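Side-chain contacts in aminotransferase, class IV (Brucella abortus, PDB 4TVI), which probably transfers the amino group of leucine, isoleucine and valine to 2-oxoglutarate, using pyridoxal 5'-phosphate as cofactor: residues T75-L78 and D79-S82; S99-D102 and I103-L106. All coordinates share one frame; numbering follows the deposited sequence.

Interaction 1. Residues T75-L78 and D79-S82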
# COMPACT_ATOMS: atom_id res chain seq x y z
N THR A 75 -25.25 14.83 7.62
CA THR A 75 -23.94 14.45 7.09
C THR A 75 -22.82 15.29 7.70
O THR A 75 -22.17 16.06 6.98
CB THR A 75 -23.88 14.60 5.56
OG1 THR A 75 -24.17 15.96 5.20
CG2 THR A 75 -24.91 13.69 4.89
N PRO A 76 -22.58 15.14 9.01
CA PRO A 76 -21.60 15.98 9.71
C PRO A 76 -20.19 15.90 9.14
O PRO A 76 -19.72 14.81 8.82
CB PRO A 76 -21.64 15.45 11.15
CG PRO A 76 -22.18 14.07 11.03
CD PRO A 76 -23.16 14.13 9.90
N ASP A 77 -19.56 17.06 9.00
CA ASP A 77 -18.18 17.17 8.53
C ASP A 77 -17.96 16.56 7.15
O ASP A 77 -16.84 16.16 6.82
CB ASP A 77 -17.22 16.53 9.55
CG ASP A 77 -16.88 17.47 10.71
OD1 ASP A 77 -16.81 18.70 10.48
OD2 ASP A 77 -16.69 16.98 11.85
N LEU A 78 -19.03 16.48 6.36
CA LEU A 78 -18.90 16.03 4.97
C LEU A 78 -17.94 16.94 4.21
O LEU A 78 -17.21 16.49 3.33
CB LEU A 78 -20.27 16.00 4.27
CG LEU A 78 -20.24 15.72 2.76
CD1 LEU A 78 -19.54 14.40 2.45
CD2 LEU A 78 -21.65 15.72 2.18
N ASP A 79 -17.95 18.23 4.54
CA ASP A 79 -17.09 19.18 3.85
C ASP A 79 -15.62 18.92 4.17
O ASP A 79 -14.77 18.98 3.27
CB ASP A 79 -17.47 20.62 4.22
CG ASP A 79 -17.50 20.87 5.72
OD1 ASP A 79 -17.64 19.91 6.50
OD2 ASP A 79 -17.39 22.05 6.12
N ARG A 80 -15.32 18.62 5.43
CA ARG A 80 -13.95 18.35 5.83
C ARG A 80 -13.43 17.05 5.22
O ARG A 80 -12.30 16.98 4.75
CB ARG A 80 -13.83 18.28 7.36
CG ARG A 80 -14.26 19.55 8.08
CD ARG A 80 -13.61 19.63 9.45
NE ARG A 80 -12.16 19.79 9.36
CZ ARG A 80 -11.32 19.60 10.38
NH1 ARG A 80 -11.79 19.22 11.56
NH2 ARG A 80 -10.02 19.78 10.22
N HIS A 81 -14.27 16.02 5.23
CA HIS A 81 -13.91 14.73 4.64
C HIS A 81 -13.69 14.85 3.14
O HIS A 81 -12.81 14.21 2.58
CB HIS A 81 -14.99 13.68 4.94
CG HIS A 81 -14.95 13.16 6.35
ND1 HIS A 81 -13.92 12.38 6.82
CD2 HIS A 81 -15.82 13.30 7.38
CE1 HIS A 81 -14.16 12.06 8.08
NE2 HIS A 81 -15.30 12.61 8.44
N SER A 82 -14.50 15.69 2.49
CA SER A 82 -14.36 15.92 1.05
C SER A 82 -13.03 16.59 0.75
O SER A 82 -12.33 16.22 -0.20
CB SER A 82 -15.50 16.78 0.52
OG SER A 82 -16.74 16.12 0.69
O HOH W 1 -13.95 17.90 12.56
O HOH W 2 -17.83 20.79 9.03
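D77 and R80 each set CG beside their own backbone N (chi1 -82° and -59°), which lays the two side chains alongside each other, pointing the same way. The aspartate meets the aliphatic part of the arginine: D77 OD1 lies 3.5 Å from R80 CD, while the carboxylate and guanidinium planes stand 76° apart. Their polar ends are joined through water 1, which donates to D77 OD2 at 3.0 Å and accepts from R80 NH1 at 2.7 Å. Water 2 donates to both D77 OD1 and D79 OD1, lying between two carboxylates of like charge. D77 OD1 also forms a salt bridge with R245, and R80 NH2 bonds Q244. At the next residue, L78 O takes two hydrogen bonds from S82, from OG at 2.7 Å and from N at 2.9 Å, reaching opposite faces of the carbonyl plane. H81 N donates to D77 O at 3.0 Å, and the imidazole is held further by ND1 bonding D66. The stretch is a type II beta turn, T75 to L78, that leads into helix 78-91, with D77 at the N-cap position but without a side-chain capping bond.

Interaction 2. Residues S99-D102 and I103-L106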
# COMPACT_ATOMS: atom_id res chain seq x y z
N SER A 99 -12.89 19.71 -7.10
CA SER A 99 -12.74 20.55 -5.92
C SER A 99 -13.42 19.87 -4.75
O SER A 99 -14.20 18.93 -4.93
CB SER A 99 -13.35 21.93 -6.16
OG SER A 99 -14.76 21.83 -6.26
N ALA A 100 -13.13 20.33 -3.54
CA ALA A 100 -13.75 19.78 -2.34
C ALA A 100 -15.27 19.97 -2.39
O ALA A 100 -16.03 19.07 -2.04
CB ALA A 100 -13.18 20.42 -1.09
N ASN A 101 -15.70 21.14 -2.85
CA ASN A 101 -17.12 21.43 -3.02
C ASN A 101 -17.78 20.54 -4.07
O ASN A 101 -18.94 20.16 -3.92
CB ASN A 101 -17.32 22.90 -3.37
CG ASN A 101 -17.31 23.80 -2.15
OD1 ASN A 101 -17.33 23.32 -1.02
ND2 ASN A 101 -17.27 25.11 -2.38
N ASP A 102 -17.04 20.23 -5.14
CA ASP A 102 -17.53 19.31 -6.16
C ASP A 102 -17.86 17.95 -5.56
O ASP A 102 -18.94 17.40 -5.80
CB ASP A 102 -16.49 19.13 -7.28
CG ASP A 102 -16.38 20.33 -8.20
OD1 ASP A 102 -17.35 21.11 -8.31
OD2 ASP A 102 -15.31 20.49 -8.81
N ILE A 103 -16.92 17.41 -4.79
CA ILE A 103 -17.09 16.11 -4.16
C ILE A 103 -18.27 16.11 -3.20
O ILE A 103 -19.07 15.18 -3.18
CB ILE A 103 -15.81 15.68 -3.40
CG1 ILE A 103 -14.68 15.40 -4.39
CG2 ILE A 103 -16.07 14.46 -2.51
CD1 ILE A 103 -13.39 14.89 -3.73
N GLU A 104 -18.39 17.17 -2.40
CA GLU A 104 -19.50 17.29 -1.46
C GLU A 104 -20.84 17.36 -2.19
O GLU A 104 -21.79 16.67 -1.83
CB GLU A 104 -19.33 18.51 -0.56
CG GLU A 104 -20.52 18.77 0.34
CD GLU A 104 -20.29 19.91 1.33
OE1 GLU A 104 -19.17 20.45 1.38
OE2 GLU A 104 -21.24 20.25 2.07
N ALA A 105 -20.90 18.20 -3.22
CA ALA A 105 -22.11 18.38 -4.01
C ALA A 105 -22.51 17.07 -4.69
O ALA A 105 -23.69 16.71 -4.72
CB ALA A 105 -21.92 19.47 -5.04
N LEU A 106 -21.52 16.37 -5.23
CA LEU A 106 -21.75 15.08 -5.88
C LEU A 106 -22.25 14.05 -4.87
O LEU A 106 -23.15 13.26 -5.17
CB LEU A 106 -20.46 14.60 -6.55
CG LEU A 106 -20.57 13.36 -7.43
CD1 LEU A 106 -21.45 13.65 -8.63
CD2 LEU A 106 -19.18 12.91 -7.86
O HOH W 3 -16.90 20.89 0.73
O HOH W 4 -18.60 23.24 1.93
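D102 O accepts from L106 N at 2.8 Å, the shortest of four i to i+4 bonds that wind the first turns of helix 100-111. I103 N, E104 N and A105 N bond in the same way to the carbonyls of S99, A100 and N101. Side-chain carbons pack against the same carbonyls: L106 CB lies 3.3 Å from D102 O and I103 CG1 3.6 Å from S99 O.

At the start of the helix S99 and D102 form a capping box. D102 N donates to S99 OG at 3.0 Å, and in return S99 N donates to D102 OD2 at 3.1 Å. The second bond is fairly straight, but reaches the anti side of the carboxylate and stands 34° out of its plane. The carboxylate swings back over the N-cap residue because chi1 of D102, -74°, places CG next to its own backbone N.

On the exposed side, N101 and E104 run side by side in the same direction, their amide and carboxylate planes 71° apart. Their oxygens do not bond directly: N101 OD1 and E104 OE1 are 4.2 Å apart, with waters 3 and 4 lying between them. Water 4 is 2.9 Å from E104 OE1. The other oxygen of this carboxylate, OE2, makes a salt bridge to R108, one turn further along the same helix. I103, by contrast, is buried, packing on S82 of helix 78-91 and F145 of strand 143-151, and L106 also meets that strand.

The chemistry implies a helix start secured by reciprocal bonds, where the D102 carboxylate, close to the amino-terminal end, would probably be favoured in its charged form by the helix dipole.

How the interactions relate
Both contacts are local, but interaction 1 is mostly buried, its centre about 12 Å from the centre of the chain, whereas interaction 2 lies at the surface, its centre about 19 Å from that point. Each covers the beginning of a helix, and the two helices, 78-91 and 100-111, follow each other in the chain and pack together: S82 OG lies 3.7 Å from I103 CG2, and D79 CB 3.3 Å from E104 OE1. Their helix starts differ. In 99-106 a serine at the N-cap and an aspartate three residues on form a capping box; in 75-82 the N-cap aspartate makes no capping bond and instead forms a salt bridge with R245 of helix 241-252. Water joins side chains in both, between charged groups in one and between amide and carboxylate in the other.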